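Local coordinates for putative protease (Parabacteroides distasonis ATCC 8503, PDB 3KD4), which is of unknown function but is probably exported and may act as a protease, at residues A[4-9]-A[31-36]; A[62-67]-A[104-109]; A[124-129]-A[206-211]; A[213-218]-A[320-325]; A[393-398]-A[427-432]. All blocks are in the same frame, centred on the assembly; numbering follows the deposited sequence.

Interaction 1 of 5, residues A[4-9]-A[31-36]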
# COMPACT_ATOMS: atom_id res chain seq x y z
N SER A 4 -19.50 10.95 -12.55
CA SER A 4 -20.61 10.98 -13.54
C SER A 4 -20.05 10.77 -14.95
O SER A 4 -20.72 11.03 -15.94
CB SER A 4 -21.45 12.27 -13.41
OG SER A 4 -21.15 13.25 -14.41
N GLU A 5 -18.81 10.31 -15.04
CA GLU A 5 -18.20 9.95 -16.31
C GLU A 5 -18.56 8.50 -16.74
O GLU A 5 -18.54 8.17 -17.93
CB GLU A 5 -16.70 10.01 -16.17
CG GLU A 5 -16.16 11.41 -15.87
CD GLU A 5 -15.93 12.23 -17.11
OE1 GLU A 5 -15.30 11.74 -18.06
OE2 GLU A 5 -16.35 13.39 -17.13
N ALA A 6 -18.80 7.66 -15.74
CA ALA A 6 -19.09 6.24 -15.94
C ALA A 6 -19.83 5.73 -14.74
O ALA A 6 -19.73 6.32 -13.66
CB ALA A 6 -17.78 5.44 -16.14
N GLU A 7 -20.57 4.62 -14.94
CA GLU A 7 -21.26 3.95 -13.87
C GLU A 7 -21.30 2.46 -14.13
O GLU A 7 -21.59 2.03 -15.26
CB GLU A 7 -22.70 4.46 -13.82
CG GLU A 7 -23.57 3.85 -12.73
CD GLU A 7 -25.02 4.21 -12.95
OE1 GLU A 7 -25.92 3.37 -12.66
OE2 GLU A 7 -25.26 5.33 -13.48
N TYR A 8 -21.03 1.67 -13.11
CA TYR A 8 -21.25 0.22 -13.19
C TYR A 8 -22.69 -0.04 -12.84
O TYR A 8 -23.09 0.06 -11.67
CB TYR A 8 -20.38 -0.54 -12.21
CG TYR A 8 -18.90 -0.56 -12.55
CD1 TYR A 8 -18.39 -1.55 -13.37
CD2 TYR A 8 -18.04 0.37 -12.02
CE1 TYR A 8 -17.06 -1.60 -13.67
CE2 TYR A 8 -16.68 0.33 -12.30
CZ TYR A 8 -16.21 -0.66 -13.13
OH TYR A 8 -14.90 -0.73 -13.47
N GLY A 9 -23.49 -0.39 -13.84
CA GLY A 9 -24.89 -0.74 -13.61
C GLY A 9 -24.98 -2.00 -12.78
O GLY A 9 -25.77 -2.09 -11.83
N LEU A 31 -20.74 -1.84 -17.48
CA LEU A 31 -20.12 -0.55 -17.27
C LEU A 31 -20.51 0.40 -18.37
O LEU A 31 -20.14 0.20 -19.54
CB LEU A 31 -18.59 -0.71 -17.21
CG LEU A 31 -17.70 0.56 -17.17
CD1 LEU A 31 -17.99 1.43 -15.96
CD2 LEU A 31 -16.24 0.14 -17.19
N THR A 32 -21.24 1.45 -18.02
CA THR A 32 -21.61 2.47 -18.97
C THR A 32 -20.63 3.66 -18.93
O THR A 32 -20.31 4.14 -17.86
CB THR A 32 -23.04 2.96 -18.70
OG1 THR A 32 -23.93 1.83 -18.68
CG2 THR A 32 -23.47 3.96 -19.78
N LEU A 33 -20.16 4.07 -20.11
CA LEU A 33 -19.23 5.18 -20.29
C LEU A 33 -19.97 6.35 -20.91
O LEU A 33 -20.58 6.20 -21.94
CB LEU A 33 -18.08 4.73 -21.16
CG LEU A 33 -17.27 3.51 -20.65
CD1 LEU A 33 -15.98 3.36 -21.47
CD2 LEU A 33 -16.92 3.60 -19.17
N PHE A 34 -19.94 7.51 -20.28
CA PHE A 34 -20.76 8.62 -20.75
C PHE A 34 -19.98 9.69 -21.50
O PHE A 34 -20.59 10.53 -22.12
CB PHE A 34 -21.46 9.31 -19.59
CG PHE A 34 -22.40 8.43 -18.85
CD1 PHE A 34 -23.60 8.06 -19.43
CD2 PHE A 34 -22.10 8.00 -17.57
CE1 PHE A 34 -24.47 7.22 -18.74
CE2 PHE A 34 -22.99 7.19 -16.87
CZ PHE A 34 -24.15 6.80 -17.46
N THR A 35 -18.66 9.67 -21.43
CA THR A 35 -17.83 10.70 -22.05
C THR A 35 -16.70 10.05 -22.88
O THR A 35 -16.28 8.91 -22.62
CB THR A 35 -17.12 11.58 -20.99
OG1 THR A 35 -16.17 10.77 -20.29
CG2 THR A 35 -18.12 12.19 -19.95
N HIS A 36 -16.16 10.81 -23.81
CA HIS A 36 -14.89 10.42 -24.43
C HIS A 36 -13.73 10.28 -23.47
O HIS A 36 -12.88 9.44 -23.70
CB HIS A 36 -14.52 11.38 -25.56
CG HIS A 36 -15.52 11.33 -26.66
ND1 HIS A 36 -16.14 12.44 -27.16
CD2 HIS A 36 -16.09 10.26 -27.27
CE1 HIS A 36 -17.01 12.08 -28.09
NE2 HIS A 36 -17.01 10.76 -28.16
O HOH W 1 -23.97 -0.05 -16.74
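Thr35 OG1 is held by two bonds: it donates to Glu5 OE1 at 2.6 Å and accepts from the backbone N of Ala38, capping helix 36-39 as its N-cap residue. The hydroxyl meets OE1 from above the carboxylate plane, not within it. Glu5 gets there because its chain is bent at chi2 (-86°), which swings the carboxylate across Thr35 at about a right angle and also brings it against Thr35 CG2. Lying beside the first turn of the helix, the carboxylate may gain from the electrostatics of that end. The backbones confirm the register: Phe34 N reaches Glu5 O at 2.8 Å. Beyond it, Glu7 and Thr32 form the antiparallel hydrogen-bonded pair, with Thr32 N to Glu7 O 2.8 Å and Glu7 N to Thr32 O 3.0 Å. These bonds belong to the open end of the beta hairpin of strands 6-17 and 23-33, adjacent in an eight-stranded mixed sheet. On the face holding Ala6, Leu31 and Leu33, Ala6 CB touches Leu33 CD2 at 3.6 Å. Tyr8 shares that face. Leu31 CD1 sits 3.8 Å from the centroid of the Tyr8 ring and only 4° off its normal, a CH-pi contact centred on the face. On the other face Thr32 OG1 bonds Thr111 OG1 and, at 2.7 Å, water 1, which accepts from Gly9 N.

Interaction 2 of 5, residues A[62-67]-A[104-109]; sequences SYTRQK and TGLELG
The loop leading into strand 111-120 turns the carbonyls of Thr104 and Gly105 toward Thr64, at the end of strand 55-65, and Gln66, just beyond it. Two side chains use them in succession. Thr64 OG1 donates to Thr104 O at 2.6 Å, almost in line with the C=O bond, while its CG2 lies 4.0 Å from Leu106 CD2. Two residues on, Gln66 NE2 gives Gly105 O a nearly straight bond of 2.9 Å (174° at the hydrogen), and the acceptor lies in the amide plane. Extended beyond CG, the Gln66 chain also sets its amide over the Glu107 carboxylate: the two planes are 12° apart, with NE2 3.5 Å from Glu107 CD. Stacking, and not an in-plane bond, therefore relates these two groups. Farther along both segments, Lys67 CG approaches Gly109 O at 3.4 Å. Water completes the join. Water 3 accepts from Lys67 N at 2.8 Å and donates to Leu108 O, with a weak third bond to Glu107 OE1; water 2 donates to both Arg65 O and Gly109 O, at 2.7 Å to the latter. The contact lies at the surface: strand 71-73 flanks Thr64 through a backbone bond to Val72, Gly109 bonds Leu33 of strand 23-33, and Leu106 packs on Ile112 of strand 111-120 and Met39 of helix 36-39.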
# COMPACT_ATOMS: atom_id res chain seq x y z
N SER A 62 -18.35 -11.19 -23.90
CA SER A 62 -17.69 -9.90 -24.01
C SER A 62 -18.28 -9.16 -25.22
O SER A 62 -18.11 -9.58 -26.40
CB SER A 62 -16.15 -10.05 -24.12
OG SER A 62 -15.51 -8.75 -24.24
N TYR A 63 -19.00 -8.10 -24.92
CA TYR A 63 -19.63 -7.25 -25.93
C TYR A 63 -19.92 -5.86 -25.40
O TYR A 63 -19.92 -5.62 -24.19
CB TYR A 63 -20.92 -7.88 -26.47
CG TYR A 63 -22.01 -8.15 -25.45
CD1 TYR A 63 -22.07 -9.36 -24.74
CD2 TYR A 63 -23.00 -7.22 -25.23
CE1 TYR A 63 -23.07 -9.61 -23.83
CE2 TYR A 63 -24.00 -7.47 -24.34
CZ TYR A 63 -24.04 -8.65 -23.64
OH TYR A 63 -25.06 -8.85 -22.75
N THR A 64 -20.18 -4.96 -26.32
CA THR A 64 -20.62 -3.61 -26.00
C THR A 64 -22.03 -3.41 -26.51
O THR A 64 -22.34 -3.76 -27.67
CB THR A 64 -19.71 -2.58 -26.66
OG1 THR A 64 -18.37 -2.80 -26.20
CG2 THR A 64 -20.20 -1.15 -26.38
N ARG A 65 -22.89 -2.89 -25.64
CA ARG A 65 -24.25 -2.54 -26.03
C ARG A 65 -24.36 -1.05 -26.19
O ARG A 65 -24.20 -0.29 -25.22
CB ARG A 65 -25.26 -3.03 -25.02
CG ARG A 65 -26.71 -2.68 -25.37
CD ARG A 65 -27.68 -3.29 -24.34
NE ARG A 65 -29.08 -3.19 -24.76
CZ ARG A 65 -29.78 -2.05 -24.94
NH1 ARG A 65 -29.23 -0.84 -24.75
NH2 ARG A 65 -31.06 -2.10 -25.34
N GLN A 66 -24.62 -0.61 -27.42
CA GLN A 66 -24.79 0.83 -27.70
C GLN A 66 -26.18 1.27 -27.29
O GLN A 66 -27.06 0.43 -27.14
CB GLN A 66 -24.52 1.13 -29.17
CG GLN A 66 -23.10 0.70 -29.56
CD GLN A 66 -22.77 0.92 -31.01
OE1 GLN A 66 -23.66 1.03 -31.85
NE2 GLN A 66 -21.47 0.99 -31.33
N LYS A 67 -26.37 2.57 -27.14
CA LYS A 67 -27.63 3.09 -26.60
C LYS A 67 -28.82 2.69 -27.41
O LYS A 67 -29.88 2.46 -26.85
CB LYS A 67 -27.66 4.61 -26.55
CG LYS A 67 -26.88 5.22 -25.47
CD LYS A 67 -27.21 6.71 -25.36
CE LYS A 67 -28.34 6.94 -24.36
NZ LYS A 67 -28.65 8.43 -24.28
N THR A 104 -14.58 -2.84 -27.84
CA THR A 104 -14.81 -2.25 -29.13
C THR A 104 -16.25 -1.78 -29.19
O THR A 104 -17.09 -2.11 -28.33
CB THR A 104 -14.52 -3.23 -30.30
OG1 THR A 104 -15.48 -4.28 -30.26
CG2 THR A 104 -13.08 -3.82 -30.22
N GLY A 105 -16.53 -0.98 -30.20
CA GLY A 105 -17.84 -0.40 -30.40
C GLY A 105 -18.26 0.64 -29.39
O GLY A 105 -19.45 0.94 -29.26
N LEU A 106 -17.30 1.17 -28.62
CA LEU A 106 -17.63 2.19 -27.64
C LEU A 106 -18.16 3.47 -28.34
O LEU A 106 -17.66 3.86 -29.39
CB LEU A 106 -16.45 2.52 -26.73
CG LEU A 106 -16.05 1.40 -25.76
CD1 LEU A 106 -14.88 1.87 -24.90
CD2 LEU A 106 -17.21 0.98 -24.90
N GLU A 107 -19.20 4.04 -27.75
CA GLU A 107 -19.79 5.32 -28.16
C GLU A 107 -20.33 5.92 -26.89
O GLU A 107 -20.62 5.19 -25.95
CB GLU A 107 -21.02 5.10 -29.02
CG GLU A 107 -20.76 4.52 -30.30
CD GLU A 107 -22.00 4.45 -31.14
OE1 GLU A 107 -23.12 4.40 -30.55
OE2 GLU A 107 -21.80 4.36 -32.36
N LEU A 108 -20.56 7.22 -26.89
CA LEU A 108 -21.17 7.87 -25.73
C LEU A 108 -22.42 7.10 -25.26
O LEU A 108 -23.31 6.79 -26.05
CB LEU A 108 -21.54 9.31 -26.09
CG LEU A 108 -20.40 10.27 -26.43
CD1 LEU A 108 -21.00 11.60 -26.94
CD2 LEU A 108 -19.44 10.50 -25.27
N GLY A 109 -22.45 6.72 -23.99
CA GLY A 109 -23.60 6.06 -23.40
C GLY A 109 -23.69 4.57 -23.62
O GLY A 109 -24.68 3.93 -23.23
O HOH W 2 -25.84 1.49 -23.08
O HOH W 3 -24.07 4.19 -27.32

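Interaction 3 of 5, residues A[124-129]-A[206-211]; sequences YYPALD and STYPSG
Ala127 CB stands squarely over the ring of Tyr208, 3.5 Å from the centroid and 6° off the normal, a CH-pi contact centred on the face. Pro126 lies alongside the same tyrosine, its CB 3.6 Å from Tyr208 OH. At the ring edge Asp129 OD2 sits in plane, 3.5 Å from Tyr208 CE2, with carboxylate and ring planes perpendicular. Beside this cluster the two loops exchange a pair of bonds: Thr207 N donates to Leu128 O at 2.9 Å, and Leu128 N donates to Thr207 OG1, also at 2.9 Å. Chi1 of Thr207 (65°) places the hydroxyl between the backbone N and the carbonyl carbon, where it faces Leu128 N. Next to this pair of bonds, Asp129 and Ser206 make an antiparallel non-hydrogen-bonded pair where strands 129-133 and 202-206 begin and end. Ser206 forms an ST turn, its OG accepting from Tyr208 N at 3.0 Å. Farther out, Ala214 of helix 211-222 packs its methyl over the opposite face of the Tyr208 ring. Water 4 lies 2.7 Å from Tyr208 OH and donates to Asp129 OD2. That carboxylate also receives the backbone N-H groups of Leu322 at OD2 and Ala323 at OD1, so three donors converge on it and probably fix its rotation.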
# COMPACT_ATOMS: atom_id res chain seq x y z
N TYR A 124 -3.36 -25.79 -5.68
CA TYR A 124 -2.72 -24.49 -5.86
C TYR A 124 -3.06 -23.61 -4.66
O TYR A 124 -2.18 -23.03 -4.06
CB TYR A 124 -3.23 -23.81 -7.14
CG TYR A 124 -2.57 -22.51 -7.46
CD1 TYR A 124 -1.19 -22.43 -7.61
CD2 TYR A 124 -3.31 -21.33 -7.60
CE1 TYR A 124 -0.56 -21.24 -7.92
CE2 TYR A 124 -2.67 -20.11 -7.92
CZ TYR A 124 -1.30 -20.08 -8.08
OH TYR A 124 -0.63 -18.89 -8.37
N TYR A 125 -4.32 -23.50 -4.29
CA TYR A 125 -4.67 -22.69 -3.13
C TYR A 125 -4.97 -23.59 -1.94
O TYR A 125 -5.78 -24.48 -2.07
CB TYR A 125 -5.88 -21.84 -3.45
CG TYR A 125 -5.61 -20.70 -4.38
CD1 TYR A 125 -4.49 -19.90 -4.23
CD2 TYR A 125 -6.50 -20.38 -5.38
CE1 TYR A 125 -4.25 -18.83 -5.10
CE2 TYR A 125 -6.29 -19.29 -6.23
CZ TYR A 125 -5.14 -18.54 -6.09
OH TYR A 125 -4.91 -17.45 -6.93
N PRO A 126 -4.35 -23.33 -0.78
CA PRO A 126 -4.68 -24.11 0.42
C PRO A 126 -6.12 -23.96 0.89
O PRO A 126 -6.64 -24.86 1.53
CB PRO A 126 -3.73 -23.56 1.48
CG PRO A 126 -2.64 -22.93 0.76
CD PRO A 126 -3.24 -22.40 -0.52
N ALA A 127 -6.76 -22.85 0.55
CA ALA A 127 -8.09 -22.54 1.07
C ALA A 127 -8.76 -21.51 0.18
O ALA A 127 -8.11 -20.92 -0.66
CB ALA A 127 -7.96 -22.01 2.54
N LEU A 128 -10.07 -21.30 0.34
CA LEU A 128 -10.73 -20.15 -0.25
C LEU A 128 -10.38 -18.95 0.65
O LEU A 128 -10.58 -18.98 1.86
CB LEU A 128 -12.25 -20.37 -0.34
CG LEU A 128 -13.05 -19.24 -0.98
CD1 LEU A 128 -12.52 -18.91 -2.40
CD2 LEU A 128 -14.57 -19.52 -1.10
N ASP A 129 -9.85 -17.88 0.05
CA ASP A 129 -9.22 -16.81 0.78
C ASP A 129 -9.47 -15.48 -0.00
O ASP A 129 -8.84 -15.25 -1.01
CB ASP A 129 -7.72 -17.11 0.91
CG ASP A 129 -6.98 -16.22 1.93
OD1 ASP A 129 -7.50 -15.15 2.36
OD2 ASP A 129 -5.85 -16.63 2.30
N SER A 206 -12.71 -16.58 4.46
CA SER A 206 -11.70 -17.62 4.54
C SER A 206 -12.30 -18.96 4.89
O SER A 206 -13.20 -19.03 5.73
CB SER A 206 -10.68 -17.24 5.63
OG SER A 206 -9.76 -18.26 5.90
N THR A 207 -11.76 -20.02 4.30
CA THR A 207 -12.07 -21.38 4.69
C THR A 207 -10.95 -22.04 5.48
O THR A 207 -11.03 -23.23 5.77
CB THR A 207 -12.49 -22.28 3.49
OG1 THR A 207 -11.41 -22.44 2.60
CG2 THR A 207 -13.76 -21.70 2.75
N TYR A 208 -9.90 -21.30 5.86
CA TYR A 208 -8.98 -21.86 6.84
C TYR A 208 -9.75 -22.04 8.19
O TYR A 208 -10.74 -21.39 8.43
CB TYR A 208 -7.82 -20.91 7.09
CG TYR A 208 -6.79 -20.80 5.97
CD1 TYR A 208 -5.84 -21.77 5.80
CD2 TYR A 208 -6.76 -19.68 5.14
CE1 TYR A 208 -4.86 -21.64 4.81
CE2 TYR A 208 -5.83 -19.56 4.18
CZ TYR A 208 -4.86 -20.52 4.04
OH TYR A 208 -3.94 -20.38 3.08
N PRO A 209 -9.27 -22.91 9.08
CA PRO A 209 -9.95 -23.14 10.33
C PRO A 209 -10.00 -21.89 11.21
O PRO A 209 -10.93 -21.74 12.03
CB PRO A 209 -9.09 -24.21 11.00
CG PRO A 209 -8.37 -24.90 9.84
CD PRO A 209 -8.14 -23.82 8.86
N SER A 210 -8.99 -21.05 11.06
CA SER A 210 -8.86 -19.79 11.79
C SER A 210 -7.78 -18.94 11.13
O SER A 210 -6.94 -19.45 10.38
CB SER A 210 -8.46 -20.08 13.24
OG SER A 210 -7.12 -20.53 13.34
N GLY A 211 -7.74 -17.67 11.49
CA GLY A 211 -6.67 -16.75 11.04
C GLY A 211 -5.31 -17.26 11.45
O GLY A 211 -4.36 -17.25 10.69
O HOH W 4 -4.35 -18.50 1.20

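Interaction 4 of 5, residues A[213-218]-A[320-325]; sequences AALATL and CGLAAI
Leu322 is the wedge of this helix-on-loop contact, pushed against the side of helix 211-222 from the loop that precedes strand 327-334. Its CG is anti to the carbonyl carbon (chi1 -57°), which carries both methyls to the helix surface. CD2 enters the dip between Ala214 and Leu215: it lies 3.7 Å from Ala214 O, 4.1 Å from Ala214 CB and 3.9 Å from Leu215 CD2. The dip is open to CD2 because Ala214 carries a single methyl, and the same small side chain lets the chain come close at Gly321, whose CA is 4.1 Å from Ala214 CB. The nearest CA pair, Ala214 and Gly321, is accordingly just 5.6 Å apart. Leu215 is a bump in return. Its CD2 reaches between Leu322 and Ile325, touching Ile325 CD1 at 4.1 Å. Those two residues stand at the ends of a type I beta turn, closed by Ile325 N to Leu322 O, which presents both side chains to the helix. Tyr311 of strand 305-312 adjoins Leu215 and Ile325, and Tyr208 also touches Leu322. No hydrogen bond joins the segments, and the side chains that meet are all apolar. One turn up the helix, the other methyl of the wedge, Leu322 CD1, meets Leu218 CB at 4.0 Å.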
# COMPACT_ATOMS: atom_id res chain seq x y z
N ALA A 213 -4.49 -20.41 12.04
CA ALA A 213 -4.21 -21.58 11.20
C ALA A 213 -3.73 -21.18 9.79
O ALA A 213 -2.83 -21.81 9.25
CB ALA A 213 -5.43 -22.54 11.10
N ALA A 214 -4.31 -20.13 9.23
CA ALA A 214 -3.86 -19.58 7.96
C ALA A 214 -2.37 -19.20 8.04
O ALA A 214 -1.55 -19.58 7.18
CB ALA A 214 -4.73 -18.41 7.54
N LEU A 215 -2.02 -18.46 9.08
CA LEU A 215 -0.62 -18.04 9.30
C LEU A 215 0.31 -19.23 9.56
O LEU A 215 1.43 -19.27 9.04
CB LEU A 215 -0.56 -17.02 10.46
CG LEU A 215 -1.29 -15.68 10.18
CD1 LEU A 215 -1.37 -14.78 11.43
CD2 LEU A 215 -0.65 -14.94 8.99
N ALA A 216 -0.17 -20.22 10.31
CA ALA A 216 0.64 -21.44 10.61
C ALA A 216 0.85 -22.24 9.34
O ALA A 216 1.93 -22.77 9.09
CB ALA A 216 -0.03 -22.34 11.72
N THR A 217 -0.18 -22.31 8.51
CA THR A 217 0.00 -22.94 7.22
C THR A 217 1.06 -22.24 6.36
O THR A 217 1.91 -22.89 5.75
CB THR A 217 -1.31 -23.07 6.47
OG1 THR A 217 -2.13 -24.01 7.21
CG2 THR A 217 -1.06 -23.58 5.03
N LEU A 218 1.01 -20.92 6.32
CA LEU A 218 2.02 -20.16 5.58
C LEU A 218 3.42 -20.46 6.12
O LEU A 218 4.36 -20.75 5.36
CB LEU A 218 1.73 -18.67 5.63
CG LEU A 218 2.71 -17.71 4.93
CD1 LEU A 218 2.83 -18.02 3.41
CD2 LEU A 218 2.29 -16.24 5.14
N CYS A 320 -9.99 -13.77 9.02
CA CYS A 320 -9.49 -13.64 7.68
C CYS A 320 -8.33 -14.57 7.37
O CYS A 320 -7.78 -15.21 8.25
CB CYS A 320 -9.18 -12.24 7.35
SG CYS A 320 -7.84 -11.63 8.29
N GLY A 321 -8.05 -14.69 6.08
CA GLY A 321 -6.94 -15.51 5.58
C GLY A 321 -5.75 -14.63 5.22
O GLY A 321 -5.53 -13.54 5.79
N LEU A 322 -4.98 -15.10 4.27
CA LEU A 322 -3.76 -14.41 3.85
C LEU A 322 -4.03 -13.27 2.87
O LEU A 322 -3.21 -12.36 2.74
CB LEU A 322 -2.81 -15.46 3.25
CG LEU A 322 -2.42 -16.65 4.16
CD1 LEU A 322 -1.40 -17.57 3.42
CD2 LEU A 322 -1.88 -16.25 5.55
N ALA A 323 -5.18 -13.29 2.20
CA ALA A 323 -5.52 -12.28 1.19
C ALA A 323 -5.67 -10.90 1.80
O ALA A 323 -5.39 -9.93 1.13
CB ALA A 323 -6.82 -12.69 0.36
N ALA A 324 -6.03 -10.81 3.07
CA ALA A 324 -6.13 -9.54 3.76
C ALA A 324 -4.75 -8.97 4.22
O ALA A 324 -4.70 -7.85 4.70
CB ALA A 324 -7.06 -9.70 4.98
N ILE A 325 -3.64 -9.73 4.07
CA ILE A 325 -2.32 -9.23 4.48
C ILE A 325 -1.89 -8.12 3.51
O ILE A 325 -1.95 -8.32 2.30
CB ILE A 325 -1.28 -10.34 4.53
CG1 ILE A 325 -1.67 -11.38 5.60
CG2 ILE A 325 0.16 -9.78 4.79
CD1 ILE A 325 -0.79 -12.65 5.60

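Interaction 5 of 5, residues A[393-398]-A[427-432]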
# COMPACT_ATOMS: atom_id res chain seq x y z
N VAL A 393 16.08 33.34 -0.42
CA VAL A 393 15.19 32.21 -0.19
C VAL A 393 16.01 31.10 0.45
O VAL A 393 16.93 30.59 -0.16
CB VAL A 393 14.51 31.74 -1.49
CG1 VAL A 393 13.50 30.61 -1.21
CG2 VAL A 393 13.79 32.92 -2.14
N LEU A 394 15.74 30.78 1.72
CA LEU A 394 16.45 29.69 2.38
C LEU A 394 16.00 28.38 1.70
O LEU A 394 14.80 28.15 1.53
CB LEU A 394 16.13 29.67 3.87
CG LEU A 394 16.49 30.92 4.66
CD1 LEU A 394 15.82 30.92 6.06
CD2 LEU A 394 18.02 31.08 4.74
N PRO A 395 16.94 27.53 1.27
CA PRO A 395 16.48 26.37 0.49
C PRO A 395 15.67 25.36 1.30
O PRO A 395 15.97 25.10 2.45
CB PRO A 395 17.78 25.73 0.00
CG PRO A 395 18.82 26.21 0.95
CD PRO A 395 18.41 27.57 1.42
N ALA A 396 14.63 24.79 0.69
CA ALA A 396 13.87 23.71 1.33
C ALA A 396 14.72 22.46 1.38
O ALA A 396 15.55 22.25 0.50
CB ALA A 396 12.61 23.45 0.55
N ILE A 397 14.52 21.64 2.40
CA ILE A 397 15.15 20.32 2.42
C ILE A 397 14.21 19.35 1.72
O ILE A 397 13.07 19.70 1.43
CB ILE A 397 15.43 19.85 3.85
CG1 ILE A 397 14.14 19.53 4.61
CG2 ILE A 397 16.26 20.89 4.59
CD1 ILE A 397 14.36 18.77 5.89
N SER A 398 14.70 18.12 1.46
CA SER A 398 13.96 17.08 0.72
C SER A 398 13.23 16.07 1.57
O SER A 398 12.08 15.69 1.28
CB SER A 398 14.94 16.26 -0.11
OG SER A 398 15.79 17.12 -0.81
N VAL A 427 15.36 22.32 11.09
CA VAL A 427 16.30 22.72 10.05
C VAL A 427 16.97 24.03 10.51
O VAL A 427 16.27 25.01 10.80
CB VAL A 427 15.61 22.93 8.68
CG1 VAL A 427 16.68 23.28 7.60
CG2 VAL A 427 14.82 21.68 8.29
N THR A 428 18.30 24.02 10.56
CA THR A 428 19.08 25.17 10.98
C THR A 428 19.84 25.76 9.81
O THR A 428 20.67 25.08 9.21
CB THR A 428 20.06 24.77 12.06
OG1 THR A 428 19.32 24.32 13.19
CG2 THR A 428 20.95 25.97 12.48
N TYR A 429 19.57 27.02 9.50
CA TYR A 429 20.25 27.69 8.40
C TYR A 429 21.29 28.64 8.99
O TYR A 429 20.99 29.36 9.93
CB TYR A 429 19.28 28.50 7.54
CG TYR A 429 18.21 27.70 6.85
CD1 TYR A 429 16.99 27.44 7.48
CD2 TYR A 429 18.41 27.20 5.59
CE1 TYR A 429 16.01 26.69 6.85
CE2 TYR A 429 17.44 26.44 4.95
CZ TYR A 429 16.24 26.20 5.59
OH TYR A 429 15.28 25.45 4.94
N THR A 430 22.51 28.62 8.48
CA THR A 430 23.48 29.62 8.87
C THR A 430 23.68 30.51 7.65
O THR A 430 24.12 30.05 6.58
CB THR A 430 24.80 29.03 9.38
OG1 THR A 430 24.53 28.22 10.54
CG2 THR A 430 25.77 30.15 9.78
N VAL A 431 23.28 31.76 7.80
CA VAL A 431 23.25 32.69 6.70
C VAL A 431 24.37 33.72 6.91
O VAL A 431 24.42 34.37 7.95
CB VAL A 431 21.89 33.41 6.62
CG1 VAL A 431 21.92 34.39 5.47
CG2 VAL A 431 20.76 32.39 6.46
N THR A 432 25.25 33.83 5.92
CA THR A 432 26.29 34.87 5.95
C THR A 432 26.02 35.90 4.85
O THR A 432 26.35 35.69 3.68
CB THR A 432 27.69 34.28 5.82
OG1 THR A 432 27.90 33.33 6.87
CG2 THR A 432 28.75 35.41 5.95
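Tyr429 OH donates to Pro395 O at 2.6 Å, tying the extended chain of 393-398 to strand 423-433 of a five-stranded mixed sheet. The chain lies over one face of that sheet, the face bearing Val427, Tyr429 and Val431, and runs roughly antiparallel to the strand. The nearest CA atoms, those of Leu394 and Tyr429, are 7.4 Å apart, a spacing of side-chain layers and not of paired strands. The tight part centres on Leu394. Its CB lies over the Tyr429 ring, 3.8 Å from the centroid and 16° off the normal, offset toward the rim as a CH-pi contact. Leu394 CD2 presses on Val431 CG2 at 3.5 Å, closer than usual for two methyls. Pro395 CD slides along the ring at CE2, 3.8 Å away, while the carbonyl oxygen of the same residue is at the ring edge, in plane. The hydroxyl approaches it tilted 34° from the carbonyl plane. The looser side faces outward: Ala396 is exposed and directs its CB away from the strand, and Pro395 is only partly covered. Ala396 packs on Arg500, whose NH1 bonds Leu394 O. Contact resumes at the buried Ile397, which also packs on strand 370-380. With chi1 near 70°, CG1 sits between the backbone N and the carbonyl carbon, and the side chain slides past Val427 in the opposite direction, CD1 3.8 Å from Val427 CG2.

In the fold
From the N terminus, interaction 1 closes the open end of the hairpin of strands 6-17 and 23-33. Interaction 2 then closes a 36-residue loop whose ends both reach the same eight-stranded sheet, and the two meet where Leu108 packs on Phe34 and Thr35. Interaction 3 spans 76 residues, bringing the approach to strand 129-133 against the entry to helix 211-222. Interaction 4 carries that helix on to the loop before strand 327-334. The centres of interactions 3 and 4 lie about 7 Å apart, joined through Asp129 and Tyr208. Interaction 5 closes a 28-residue loop in the C-terminal sheet, its centre about 49 Å from that of interaction 4. All five follow in series, without nesting or crossing.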